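Imidazoleglycerol-phosphate dehydratase (PDB 2AE8) catalyses the dehydration of imidazoleglycerol phosphate to imidazole-acetol phosphate, the sixth step of histidine biosynthesis, using two manganese ions per subunit. Local coordinates at residues His114-Gly119 and Leu201-Thr206; Gly119-Pro124 and Phe194-Arg199; Ala130-Asp135 and Leu174-Asp179; Ala146-Glu151 and His187-Ala192. All coordinates share one frame; numbering follows the deposited sequence.

Contact 1 of 4, residues His114-Gly119 and Leu201-Thr206; sequences HFVRYG and LGIALT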
loop_
_atom_site.group_PDB
_atom_site.type_symbol
_atom_site.label_atom_id
_atom_site.label_comp_id
_atom_site.label_asym_id
_atom_site.label_seq_id
_atom_site.Cartn_x
_atom_site.Cartn_y
_atom_site.Cartn_z
ATOM N N HIS B 114 -2.144 2.942 58.959
ATOM C CA HIS B 114 -1.413 1.798 58.439
ATOM C C HIS B 114 -2.329 0.834 57.658
ATOM O O HIS B 114 -3.152 0.121 58.247
ATOM C CB HIS B 114 -0.741 1.041 59.589
ATOM C CG HIS B 114 0.386 1.783 60.244
ATOM N ND1 HIS B 114 0.433 2.012 61.605
ATOM C CD2 HIS B 114 1.514 2.334 59.733
ATOM C CE1 HIS B 114 1.536 2.674 61.903
ATOM N NE2 HIS B 114 2.210 2.884 60.785
ATOM N N PHE B 115 -2.160 0.802 56.336
ATOM C CA PHE B 115 -2.906 -0.117 55.471
ATOM C C PHE B 115 -2.001 -0.691 54.368
ATOM O O PHE B 115 -0.902 -0.180 54.131
ATOM C CB PHE B 115 -4.147 0.575 54.887
ATOM C CG PHE B 115 -3.900 1.991 54.441
ATOM C CD1 PHE B 115 -3.264 2.254 53.227
ATOM C CD2 PHE B 115 -4.291 3.059 55.233
ATOM C CE1 PHE B 115 -3.019 3.559 52.816
ATOM C CE2 PHE B 115 -4.061 4.373 54.823
ATOM C CZ PHE B 115 -3.419 4.621 53.612
ATOM N N VAL B 116 -2.464 -1.760 53.722
ATOM C CA VAL B 116 -1.713 -2.450 52.665
ATOM C C VAL B 116 -1.343 -1.494 51.522
ATOM O O VAL B 116 -0.264 -1.608 50.944
ATOM C CB VAL B 116 -2.495 -3.703 52.151
ATOM C CG1 VAL B 116 -1.843 -4.342 50.912
ATOM C CG2 VAL B 116 -2.637 -4.734 53.276
ATOM N N ARG B 117 -2.237 -0.547 51.230
ATOM C CA ARG B 117 -2.004 0.546 50.266
ATOM C C ARG B 117 -2.144 0.148 48.785
ATOM O O ARG B 117 -2.773 0.875 48.005
ATOM C CB ARG B 117 -0.666 1.278 50.499
ATOM C CG ARG B 117 -0.448 2.402 49.483
ATOM C CD ARG B 117 0.808 3.198 49.702
ATOM N NE ARG B 117 1.096 3.942 48.481
ATOM C CZ ARG B 117 2.048 4.862 48.349
ATOM N NH1 ARG B 117 2.808 5.198 49.386
ATOM N NH2 ARG B 117 2.235 5.453 47.170
ATOM N N TYR B 118 -1.565 -0.992 48.419
ATOM C CA TYR B 118 -1.584 -1.485 47.040
ATOM C C TYR B 118 -2.535 -2.664 46.903
ATOM O O TYR B 118 -2.460 -3.617 47.670
ATOM C CB TYR B 118 -0.164 -1.907 46.615
ATOM C CG TYR B 118 0.891 -0.848 46.899
ATOM C CD1 TYR B 118 1.636 -0.873 48.084
ATOM C CD2 TYR B 118 1.131 0.187 45.994
ATOM C CE1 TYR B 118 2.594 0.101 48.363
ATOM C CE2 TYR B 118 2.088 1.165 46.260
ATOM C CZ TYR B 118 2.804 1.118 47.456
ATOM O OH TYR B 118 3.747 2.081 47.720
ATOM N N GLY B 119 -3.436 -2.605 45.922
ATOM C CA GLY B 119 -4.301 -3.750 45.609
ATOM C C GLY B 119 -4.471 -3.932 44.108
ATOM O O GLY B 119 -4.679 -2.947 43.389
ATOM N N LEU B 201 -9.606 -2.237 45.869
ATOM C CA LEU B 201 -9.754 -1.216 46.905
ATOM C C LEU B 201 -9.798 -1.854 48.290
ATOM O O LEU B 201 -9.037 -1.463 49.165
ATOM C CB LEU B 201 -11.000 -0.344 46.681
ATOM C CG LEU B 201 -11.242 0.739 47.750
ATOM C CD1 LEU B 201 -10.138 1.785 47.778
ATOM C CD2 LEU B 201 -12.604 1.390 47.583
ATOM N N GLY B 202 -10.671 -2.847 48.468
ATOM C CA GLY B 202 -10.743 -3.604 49.714
ATOM C C GLY B 202 -9.365 -4.062 50.169
ATOM O O GLY B 202 -8.977 -3.822 51.323
ATOM N N ILE B 203 -8.618 -4.706 49.265
ATOM C CA ILE B 203 -7.267 -5.205 49.573
ATOM C C ILE B 203 -6.367 -4.071 50.056
ATOM O O ILE B 203 -5.677 -4.213 51.061
ATOM C CB ILE B 203 -6.595 -5.899 48.351
ATOM C CG1 ILE B 203 -7.182 -7.300 48.134
ATOM C CG2 ILE B 203 -5.057 -5.965 48.515
ATOM C CD1 ILE B 203 -7.047 -7.818 46.659
ATOM N N ALA B 204 -6.375 -2.959 49.320
ATOM C CA ALA B 204 -5.541 -1.803 49.634
ATOM C C ALA B 204 -5.882 -1.169 50.997
ATOM O O ALA B 204 -5.000 -0.652 51.674
ATOM C CB ALA B 204 -5.659 -0.772 48.529
ATOM N N LEU B 205 -7.163 -1.185 51.367
ATOM C CA LEU B 205 -7.623 -0.599 52.633
ATOM C C LEU B 205 -7.355 -1.500 53.843
ATOM O O LEU B 205 -7.577 -1.089 54.981
ATOM C CB LEU B 205 -9.126 -0.280 52.574
ATOM C CG LEU B 205 -9.612 0.882 51.709
ATOM C CD1 LEU B 205 -11.102 0.796 51.573
ATOM C CD2 LEU B 205 -9.211 2.232 52.286
ATOM N N THR B 206 -6.891 -2.723 53.606
ATOM C CA THR B 206 -6.641 -3.675 54.692
ATOM C C THR B 206 -5.603 -3.140 55.685
ATOM O O THR B 206 -4.487 -2.773 55.301
ATOM C CB THR B 206 -6.225 -5.046 54.132
ATOM O OG1 THR B 206 -7.312 -5.576 53.367
ATOM C CG2 THR B 206 -5.884 -6.034 55.245
#
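Val-116 and Arg-117 turn their backbone N-H groups toward the C-terminal end of helix 186-205, where the loop leading into strand 118-125 crosses its last turn. This is one end of the second half-domain of a duplicated beta-alpha-beta sandwich. Val-116 N gives its proton to Thr-206 O at 2.8 Å, and Arg-117 N gives its own to Ala-204 O, also at 2.8 Å. The latter bond meets a lone pair in the carbonyl plane (C=O...N 130°). Ala-204 O, in the last turn, has no further turn to bond to, so the loop supplies the donor; Thr-206 O lies just past the helix. Phe-115 adds a CA-H...O contact, its CA 3.1 Å from Thr-206 O.

Val-116, at the exposed margin of the contact, offers two methyl groups: CG2 runs alongside Thr-206, 3.7 Å from its CB, and CG1 faces Ile-203 CG2. With chi1 at 42°, CG of Phe-115 sits between its own backbone N and carbonyl carbon, and the ring leads away toward Ile-109 of helix 90-111. Arg-117, probably substrate-binding, also leads away; its NE forms a salt bridge with Asp-135, and Tyr-118 OH, hydrogen-bonded to Lys-195 NZ of a neighbouring subunit, lies over one guanidinium face. Small Ala-204 and Gly-119 let the chains come close: Ala-204 CB is 3.4 Å from Arg-117 O, and Ile-203 CG2 3.7 Å from Gly-119 CA.

Contact 2 of 4, residues Gly119-Pro124 and Phe194-Arg199; sequences GTMYIP and FKAFSR
The sheet-on-helix layer of the second half-domain brings strand 118-125 against helix 186-205, the two local segments running nearly antiparallel at 156° with their axes 7.1 Å apart. Ala-196 suits the point of closest backbone approach: its small CB lies 3.6 Å from Met-121 O and 3.8 Å from Ile-123 CG1. Met-121 (modelled as selenomethionine) and Ile-123, alternate residues of the strand, both turn to the helix. Met-121 CB rests on Ala-196 O, and a bend at chi2 (74°) carries the rest of its chain obliquely across Arg-199, where SE is 3.9 Å from CD. Flexible, apolar and long, it covers the aliphatic part of the arginine. Ile-123 crosses Lys-195 at about a right angle, its CG1 3.9 Å from the lysine CB.

Lys-195, probably part of the substrate site, bends at chi3; its NZ donates to a water at 2.7 Å that in turn donates to Pro-124 O, and it also bonds Tyr-118 OH of a neighbouring subunit. Arg-199 NE bonds His-73 of helix 61-74. On the sheet side, strand 128-135 pairs with strand 118-125 and meets Ala-196 through Val-132, while Phe-197 of the helix packs against Phe-165 and Val-168 of helix 159-171.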
loop_
_atom_site.group_PDB
_atom_site.type_symbol
_atom_site.label_atom_id
_atom_site.label_comp_id
_atom_site.label_asym_id
_atom_site.label_seq_id
_atom_site.Cartn_x
_atom_site.Cartn_y
_atom_site.Cartn_z
ATOM N N GLY B 119 -3.436 -2.605 45.922
ATOM C CA GLY B 119 -4.301 -3.750 45.609
ATOM C C GLY B 119 -4.471 -3.932 44.108
ATOM O O GLY B 119 -4.679 -2.947 43.389
ATOM N N THR B 120 -4.360 -5.181 43.654
ATOM C CA THR B 120 -4.602 -5.572 42.255
ATOM C C THR B 120 -5.586 -6.750 42.203
ATOM O O THR B 120 -5.423 -7.735 42.934
ATOM C CB THR B 120 -3.278 -5.972 41.562
ATOM O OG1 THR B 120 -2.446 -4.814 41.433
ATOM C CG2 THR B 120 -3.519 -6.535 40.156
HETATM N N MSE B 121 -6.600 -6.657 41.342
HETATM C CA MSE B 121 -7.542 -7.761 41.159
HETATM C C MSE B 121 -7.854 -8.038 39.675
HETATM O O MSE B 121 -8.137 -7.120 38.914
HETATM C CB MSE B 121 -8.845 -7.479 41.906
HETATM C CG MSE B 121 -9.806 -8.650 41.912
HETATM SE SE MSE B 121 -9.146 -10.016 43.170
HETATM C CE MSE B 121 -10.165 -11.475 42.614
ATOM N N TYR B 122 -7.807 -9.311 39.299
ATOM C CA TYR B 122 -8.309 -9.758 38.008
ATOM C C TYR B 122 -9.678 -10.385 38.248
ATOM O O TYR B 122 -9.846 -11.203 39.178
ATOM C CB TYR B 122 -7.362 -10.794 37.393
ATOM C CG TYR B 122 -6.162 -10.222 36.669
ATOM C CD1 TYR B 122 -4.994 -9.896 37.356
ATOM C CD2 TYR B 122 -6.185 -10.037 35.294
ATOM C CE1 TYR B 122 -3.882 -9.385 36.690
ATOM C CE2 TYR B 122 -5.078 -9.538 34.623
ATOM C CZ TYR B 122 -3.937 -9.216 35.321
ATOM O OH TYR B 122 -2.855 -8.723 34.640
ATOM N N ILE B 123 -10.664 -9.986 37.454
ATOM C CA ILE B 123 -11.974 -10.629 37.507
ATOM C C ILE B 123 -12.425 -11.069 36.105
ATOM O O ILE B 123 -12.537 -10.225 35.204
ATOM C CB ILE B 123 -13.064 -9.701 38.089
ATOM C CG1 ILE B 123 -12.785 -9.351 39.564
ATOM C CG2 ILE B 123 -14.490 -10.331 37.890
ATOM C CD1 ILE B 123 -13.077 -10.472 40.530
ATOM N N PRO B 124 -12.720 -12.370 35.938
ATOM C CA PRO B 124 -13.310 -12.857 34.713
ATOM C C PRO B 124 -14.841 -12.850 34.830
ATOM O O PRO B 124 -15.396 -13.063 35.930
ATOM C CB PRO B 124 -12.784 -14.281 34.646
ATOM C CG PRO B 124 -12.766 -14.715 36.147
ATOM C CD PRO B 124 -12.532 -13.456 36.929
ATOM N N PHE B 194 -16.397 -3.243 38.028
ATOM C CA PHE B 194 -16.866 -2.947 39.390
ATOM C C PHE B 194 -16.374 -3.963 40.410
ATOM O O PHE B 194 -15.920 -3.576 41.485
ATOM C CB PHE B 194 -18.390 -2.826 39.455
ATOM C CG PHE B 194 -18.894 -1.443 39.221
ATOM C CD1 PHE B 194 -19.007 -0.544 40.285
ATOM C CD2 PHE B 194 -19.258 -1.028 37.938
ATOM C CE1 PHE B 194 -19.479 0.753 40.083
ATOM C CE2 PHE B 194 -19.740 0.287 37.707
ATOM C CZ PHE B 194 -19.852 1.185 38.792
ATOM N N LYS B 195 -16.436 -5.248 40.080
ATOM C CA LYS B 195 -15.931 -6.283 40.976
ATOM C C LYS B 195 -14.432 -6.130 41.255
ATOM O O LYS B 195 -13.994 -6.165 42.407
ATOM C CB LYS B 195 -16.240 -7.699 40.460
ATOM C CG LYS B 195 -17.744 -8.120 40.526
ATOM C CD LYS B 195 -17.982 -9.595 40.085
ATOM C CE LYS B 195 -17.150 -10.612 40.912
ATOM N NZ LYS B 195 -17.584 -12.039 40.666
ATOM N N ALA B 196 -13.642 -5.956 40.200
ATOM C CA ALA B 196 -12.202 -5.832 40.340
ATOM C C ALA B 196 -11.798 -4.573 41.100
ATOM O O ALA B 196 -10.922 -4.640 41.942
ATOM C CB ALA B 196 -11.518 -5.872 38.967
ATOM N N PHE B 197 -12.397 -3.429 40.787
ATOM C CA PHE B 197 -12.066 -2.207 41.508
ATOM C C PHE B 197 -12.361 -2.348 43.011
ATOM O O PHE B 197 -11.540 -1.974 43.844
ATOM C CB PHE B 197 -12.850 -1.008 40.970
ATOM C CG PHE B 197 -12.653 0.251 41.796
ATOM C CD1 PHE B 197 -11.516 1.032 41.632
ATOM C CD2 PHE B 197 -13.598 0.625 42.768
ATOM C CE1 PHE B 197 -11.317 2.184 42.392
ATOM C CE2 PHE B 197 -13.403 1.764 43.543
ATOM C CZ PHE B 197 -12.263 2.554 43.351
ATOM N N SER B 198 -13.549 -2.866 43.334
ATOM C CA SER B 198 -13.999 -3.024 44.725
ATOM C C SER B 198 -13.035 -3.914 45.491
ATOM O O SER B 198 -12.643 -3.590 46.603
ATOM C CB SER B 198 -15.367 -3.683 44.770
ATOM O OG SER B 198 -16.289 -2.958 44.006
ATOM N N ARG B 199 -12.677 -5.045 44.896
ATOM C CA ARG B 199 -11.805 -5.993 45.544
ATOM C C ARG B 199 -10.419 -5.414 45.732
ATOM O O ARG B 199 -9.849 -5.534 46.804
ATOM C CB ARG B 199 -11.735 -7.302 44.772
ATOM C CG ARG B 199 -12.992 -8.137 44.879
ATOM C CD ARG B 199 -12.631 -9.602 44.948
ATOM N NE ARG B 199 -13.589 -10.309 45.796
ATOM C CZ ARG B 199 -13.287 -11.314 46.611
ATOM N NH1 ARG B 199 -12.041 -11.774 46.715
ATOM N NH2 ARG B 199 -14.248 -11.866 47.317
HETATM O O HOH W 1 -16.482 -13.258 38.526
#

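Contact 3 of 4, residues Ala130-Asp135 and Leu174-Asp179; sequences ARVVVD and LTTHID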
loop_
_atom_site.group_PDB
_atom_site.type_symbol
_atom_site.label_atom_id
_atom_site.label_comp_id
_atom_site.label_asym_id
_atom_site.label_seq_id
_atom_site.Cartn_x
_atom_site.Cartn_y
_atom_site.Cartn_z
ATOM N N ALA B 130 -11.224 -8.373 33.368
ATOM C CA ALA B 130 -10.758 -7.052 33.752
ATOM C C ALA B 130 -9.669 -7.113 34.807
ATOM O O ALA B 130 -9.651 -8.031 35.656
ATOM C CB ALA B 130 -11.916 -6.174 34.221
ATOM N N ARG B 131 -8.760 -6.140 34.745
ATOM C CA ARG B 131 -7.758 -5.942 35.786
ATOM C C ARG B 131 -7.893 -4.533 36.323
ATOM O O ARG B 131 -7.957 -3.569 35.557
ATOM C CB ARG B 131 -6.327 -6.142 35.273
ATOM C CG ARG B 131 -5.248 -5.763 36.304
ATOM C CD ARG B 131 -3.845 -5.762 35.719
ATOM N NE ARG B 131 -3.689 -4.721 34.704
ATOM C CZ ARG B 131 -3.266 -4.948 33.463
ATOM N NH1 ARG B 131 -2.947 -6.185 33.085
ATOM N NH2 ARG B 131 -3.162 -3.936 32.607
ATOM N N VAL B 132 -7.913 -4.408 37.647
ATOM C CA VAL B 132 -7.872 -3.084 38.271
ATOM C C VAL B 132 -6.747 -3.052 39.291
ATOM O O VAL B 132 -6.597 -3.985 40.089
ATOM C CB VAL B 132 -9.207 -2.681 38.887
ATOM C CG1 VAL B 132 -9.080 -1.321 39.570
ATOM C CG2 VAL B 132 -10.303 -2.639 37.788
ATOM N N VAL B 133 -5.968 -1.977 39.235
ATOM C CA VAL B 133 -4.827 -1.742 40.115
ATOM C C VAL B 133 -5.128 -0.456 40.864
ATOM O O VAL B 133 -5.362 0.572 40.238
ATOM C CB VAL B 133 -3.496 -1.555 39.302
ATOM C CG1 VAL B 133 -2.344 -1.177 40.228
ATOM C CG2 VAL B 133 -3.153 -2.832 38.508
ATOM N N VAL B 134 -5.148 -0.512 42.197
ATOM C CA VAL B 134 -5.274 0.731 42.981
ATOM C C VAL B 134 -4.127 0.968 43.947
ATOM O O VAL B 134 -3.578 0.032 44.538
ATOM C CB VAL B 134 -6.700 1.006 43.637
ATOM C CG1 VAL B 134 -7.802 0.070 43.168
ATOM C CG2 VAL B 134 -6.653 1.204 45.179
ATOM N N ASP B 135 -3.731 2.227 44.042
ATOM C CA ASP B 135 -2.723 2.646 44.983
ATOM C C ASP B 135 -3.341 3.782 45.785
ATOM O O ASP B 135 -3.659 4.839 45.227
ATOM C CB ASP B 135 -1.457 3.110 44.245
ATOM C CG ASP B 135 -0.383 3.668 45.186
ATOM O OD1 ASP B 135 -0.596 3.675 46.418
ATOM O OD2 ASP B 135 0.678 4.112 44.685
ATOM N N LEU B 174 -6.953 8.484 44.941
ATOM C CA LEU B 174 -6.317 7.208 44.582
ATOM C C LEU B 174 -5.621 7.334 43.234
ATOM O O LEU B 174 -6.018 8.150 42.403
ATOM C CB LEU B 174 -7.358 6.071 44.459
ATOM C CG LEU B 174 -8.394 5.928 45.577
ATOM C CD1 LEU B 174 -9.490 4.939 45.165
ATOM C CD2 LEU B 174 -7.726 5.491 46.889
ATOM N N THR B 175 -4.576 6.542 43.029
ATOM C CA THR B 175 -4.068 6.302 41.676
ATOM C C THR B 175 -4.675 4.959 41.267
ATOM O O THR B 175 -4.513 3.955 41.986
ATOM C CB THR B 175 -2.528 6.234 41.632
ATOM O OG1 THR B 175 -1.984 7.473 42.103
ATOM C CG2 THR B 175 -2.038 6.004 40.199
ATOM N N THR B 176 -5.392 4.933 40.148
ATOM C CA THR B 176 -6.096 3.705 39.729
ATOM C C THR B 176 -5.929 3.459 38.227
ATOM O O THR B 176 -6.096 4.382 37.439
ATOM C CB THR B 176 -7.599 3.777 40.104
ATOM O OG1 THR B 176 -7.722 3.858 41.534
ATOM C CG2 THR B 176 -8.374 2.546 39.606
ATOM N N HIS B 177 -5.571 2.226 37.856
ATOM C CA HIS B 177 -5.560 1.806 36.451
ATOM C C HIS B 177 -6.627 0.739 36.251
ATOM O O HIS B 177 -6.586 -0.315 36.889
ATOM C CB HIS B 177 -4.177 1.269 36.044
ATOM C CG HIS B 177 -3.145 2.350 35.839
ATOM N ND1 HIS B 177 -2.470 2.517 34.651
ATOM C CD2 HIS B 177 -2.694 3.326 36.665
ATOM C CE1 HIS B 177 -1.653 3.552 34.745
ATOM N NE2 HIS B 177 -1.761 4.053 35.963
ATOM N N ILE B 178 -7.572 1.025 35.356
ATOM C CA ILE B 178 -8.610 0.072 34.981
ATOM C C ILE B 178 -8.357 -0.390 33.541
ATOM O O ILE B 178 -8.239 0.438 32.628
ATOM C CB ILE B 178 -10.017 0.710 35.102
ATOM C CG1 ILE B 178 -10.337 1.009 36.587
ATOM C CG2 ILE B 178 -11.072 -0.183 34.438
ATOM C CD1 ILE B 178 -11.642 1.732 36.822
ATOM N N ASP B 179 -8.280 -1.705 33.353
ATOM C CA ASP B 179 -7.977 -2.287 32.042
ATOM C C ASP B 179 -8.959 -3.416 31.734
ATOM O O ASP B 179 -9.064 -4.379 32.499
ATOM C CB ASP B 179 -6.551 -2.868 32.019
ATOM C CG ASP B 179 -5.474 -1.805 31.803
ATOM O OD1 ASP B 179 -5.384 -1.293 30.665
ATOM O OD2 ASP B 179 -4.683 -1.501 32.744
HETATM O O HOH W 2 -4.861 -2.212 35.267
#
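Arg-131 and Asp-179 form a salt bridge side by side on one face of the sheet, with NH2 2.9 Å from OD2. The aspartate oxygen comes to the guanidinium edge, near its plane, but the two flat groups are turned 66° apart and the hydrogen bond is weak (146°). A bend at chi3 (65°) swings the guanidinium toward the neighbouring strand. A water takes the NE proton at 2.8 Å and lies close to both OD2 and His-177 O, so it may bridge the pair. Asp-179 also forms a salt bridge with Arg-182 of a neighbouring subunit, and Arg-131 NH1 bonds Tyr-122 OH, so the buried charges are probably balanced by several partners.

Three hydrogen-bonded pairs, Arg-131 with Asp-179, Val-133 with His-177 and Asp-135 with Thr-175, each exchange two backbone bonds; Asp-135 N to Thr-175 O is 2.8 Å. Val-132 and Ile-178, a non-hydrogen-bonded pair, lie side by side on the other face, CG2 to CG1 3.8 Å. Nearby, Val-134 CB lies 3.7 Å from Thr-176 OG1, a buried hydroxyl with no partner in the model. Branched residues suit these strands, and this mostly apolar face receives Ala-196 and Ile-193 of helix 186-205, whereas on the face of Arg-131 His-177 NE2 bonds the backbone O of Asp-126 of the neighbouring subunit. The arrangement is that of the central antiparallel pair in a sheet with helices on one face and a subunit interface on the other.

Contact 4 of 4, residues Ala146-Glu151 and His187-Ala192; sequences ASLSKE and HHEIEA. With MG (magnesium ion), chain L; MG (magnesium ion), chain T.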
loop_
_atom_site.group_PDB
_atom_site.type_symbol
_atom_site.label_atom_id
_atom_site.label_comp_id
_atom_site.label_asym_id
_atom_site.label_seq_id
_atom_site.Cartn_x
_atom_site.Cartn_y
_atom_site.Cartn_z
ATOM N N ALA B 146 -10.853 0.909 28.701
ATOM C CA ALA B 146 -11.907 -0.068 28.488
ATOM C C ALA B 146 -12.892 0.483 27.460
ATOM O O ALA B 146 -13.596 1.460 27.730
ATOM C CB ALA B 146 -12.631 -0.359 29.811
ATOM N N SER B 147 -12.928 -0.125 26.281
ATOM C CA SER B 147 -13.900 0.233 25.256
ATOM C C SER B 147 -15.065 -0.707 25.436
ATOM O O SER B 147 -14.971 -1.897 25.115
ATOM C CB SER B 147 -13.305 0.051 23.858
ATOM O OG SER B 147 -12.134 0.844 23.722
ATOM N N LEU B 148 -16.163 -0.181 25.958
ATOM C CA LEU B 148 -17.325 -1.011 26.252
ATOM C C LEU B 148 -18.096 -1.299 24.976
ATOM O O LEU B 148 -18.152 -0.441 24.098
ATOM C CB LEU B 148 -18.193 -0.319 27.291
ATOM C CG LEU B 148 -17.455 0.048 28.583
ATOM C CD1 LEU B 148 -18.351 0.885 29.486
ATOM C CD2 LEU B 148 -16.938 -1.215 29.352
ATOM N N SER B 149 -18.704 -2.486 24.888
ATOM C CA SER B 149 -19.265 -2.988 23.628
ATOM C C SER B 149 -20.551 -2.339 23.131
ATOM O O SER B 149 -20.805 -2.362 21.937
ATOM C CB SER B 149 -19.424 -4.507 23.651
ATOM O OG SER B 149 -18.189 -5.118 23.952
ATOM N N LYS B 150 -21.349 -1.754 24.023
ATOM C CA LYS B 150 -22.634 -1.174 23.630
ATOM C C LYS B 150 -22.807 0.206 24.273
ATOM O O LYS B 150 -22.168 0.508 25.276
ATOM C CB LYS B 150 -23.792 -2.122 24.012
ATOM C CG LYS B 150 -23.813 -3.482 23.295
ATOM C CD LYS B 150 -24.197 -3.329 21.836
ATOM C CE LYS B 150 -24.180 -4.660 21.078
ATOM N NZ LYS B 150 -22.779 -5.147 20.892
ATOM N N GLU B 151 -23.643 1.048 23.686
ATOM C CA GLU B 151 -23.828 2.407 24.181
ATOM C C GLU B 151 -24.738 2.430 25.431
ATOM O O GLU B 151 -24.704 3.376 26.228
ATOM C CB GLU B 151 -24.407 3.301 23.059
ATOM C CG GLU B 151 -23.537 3.316 21.780
ATOM C CD GLU B 151 -23.799 4.522 20.876
ATOM O OE1 GLU B 151 -24.797 5.234 21.095
ATOM O OE2 GLU B 151 -22.984 4.773 19.949
ATOM N N HIS B 187 -22.677 -5.835 29.861
ATOM C CA HIS B 187 -23.052 -6.042 31.261
ATOM C C HIS B 187 -21.882 -6.711 32.005
ATOM O O HIS B 187 -21.490 -6.268 33.082
ATOM C CB HIS B 187 -24.339 -6.883 31.358
ATOM C CG HIS B 187 -24.893 -6.979 32.744
ATOM N ND1 HIS B 187 -26.086 -6.387 33.113
ATOM C CD2 HIS B 187 -24.405 -7.575 33.860
ATOM C CE1 HIS B 187 -26.316 -6.628 34.394
ATOM N NE2 HIS B 187 -25.316 -7.351 34.868
ATOM N N HIS B 188 -21.305 -7.744 31.394
ATOM C CA HIS B 188 -20.164 -8.452 31.943
ATOM C C HIS B 188 -18.953 -7.538 32.084
ATOM O O HIS B 188 -18.194 -7.634 33.057
ATOM C CB HIS B 188 -19.778 -9.629 31.039
ATOM C CG HIS B 188 -20.764 -10.751 31.057
ATOM N ND1 HIS B 188 -20.653 -11.841 30.229
ATOM C CD2 HIS B 188 -21.889 -10.946 31.792
ATOM C CE1 HIS B 188 -21.658 -12.671 30.462
ATOM N NE2 HIS B 188 -22.422 -12.149 31.405
ATOM N N GLU B 189 -18.763 -6.665 31.090
ATOM C CA GLU B 189 -17.616 -5.771 31.066
ATOM C C GLU B 189 -17.664 -4.823 32.260
ATOM O O GLU B 189 -16.696 -4.670 32.988
ATOM C CB GLU B 189 -17.613 -4.965 29.758
ATOM C CG GLU B 189 -17.095 -5.730 28.526
ATOM C CD GLU B 189 -17.465 -5.048 27.201
ATOM O OE1 GLU B 189 -18.058 -3.940 27.203
ATOM O OE2 GLU B 189 -17.210 -5.662 26.151
ATOM N N ILE B 190 -18.790 -4.152 32.424
ATOM C CA ILE B 190 -18.974 -3.237 33.529
ATOM C C ILE B 190 -18.913 -3.967 34.880
ATOM O O ILE B 190 -18.285 -3.492 35.826
ATOM C CB ILE B 190 -20.309 -2.496 33.374
ATOM C CG1 ILE B 190 -20.281 -1.681 32.064
ATOM C CG2 ILE B 190 -20.538 -1.578 34.573
ATOM C CD1 ILE B 190 -21.657 -1.199 31.595
ATOM N N GLU B 191 -19.571 -5.114 34.962
ATOM C CA GLU B 191 -19.577 -5.888 36.201
ATOM C C GLU B 191 -18.182 -6.344 36.611
ATOM O O GLU B 191 -17.801 -6.192 37.773
ATOM C CB GLU B 191 -20.555 -7.063 36.113
ATOM C CG GLU B 191 -20.606 -7.902 37.368
ATOM C CD GLU B 191 -21.925 -8.641 37.539
ATOM O OE1 GLU B 191 -22.832 -8.503 36.689
ATOM O OE2 GLU B 191 -22.050 -9.370 38.536
ATOM N N ALA B 192 -17.410 -6.906 35.680
ATOM C CA ALA B 192 -16.017 -7.276 35.976
ATOM C C ALA B 192 -15.209 -6.083 36.495
ATOM O O ALA B 192 -14.430 -6.211 37.446
ATOM C CB ALA B 192 -15.330 -7.902 34.731
HETATM MG MG MG L . -24.926 -8.422 36.959
HETATM MG MG MG T . -24.102 -13.103 32.411
HETATM O O HOH W 3 -14.790 -4.381 24.993
HETATM O O HOH W 4 -24.026 -11.762 34.516
HETATM O O HOH W 5 -24.494 -14.334 30.598
HETATM O O HOH W 6 -23.067 -14.921 32.771
#
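The carboxylate of Glu-189 faces Ser-149 with both oxygens: OE1 accepts from Ser-149 N at 2.8 Å through its syn lone pair, and Ser-149 OG donates to OE2, the modelled 2.5 Å being short enough that the exact length is doubtful. The loop after strand 141-145 is thus tied to the first turns of helix 186-205, in the second half-domain of the beta-alpha-beta sandwich. Two further bonds to OE2, from Gly-184 N and from a water that also donates to Ser-147 O, help fix the rotation of the carboxylate. Glutamate suits the place because its chain, extended beyond CG, spans the distance from helix to loop. The serine offers backbone and hydroxyl donors together.

Leu-148 and Glu-189 slide past each other in opposite directions, with leucine CD2 3.8 Å from glutamate CB. The Leu-148 side chain crosses that of Ile-190 at about a right angle, CD1 4.1 Å from Ile-190 CG1, adding an apolar contact beside the carboxylate.

Other side chains of the helix serve the metal sites. At the edge of the His-187 ring, in its plane, lies Glu-191 OE1; both residues bind one magnesium, together with His-92 of a neighbouring subunit. His-188 has a water at its ring edge, also in plane, and shares a second magnesium with His-91 and Glu-95 of that subunit. Its NE2 reaches this metal at 2.2 Å.

Overall arrangement
Helix 186-205 runs through contacts 1, 2 and 4, and contact 3 joins the two middle strands of the sheet it packs on. Contacts 2 and 3 are buried; contacts 1 and 4 are partly exposed and lie toward opposite ends of the helix, their centres about 26 Å apart. Their chemistry follows. Contact 2 is mainly apolar side-chain packing, contact 3 a ladder of backbone bonds with a buried salt bridge, contact 1 backbone bonding at the helix end, and contact 4 a carboxylate bridge beside metal ligands. Gly-119, shared by contacts 1 and 2, probably accepts a backbone bond from Val-134 of contact 3, and Ala-130 of contact 3 packs on Ala-192 of contact 4.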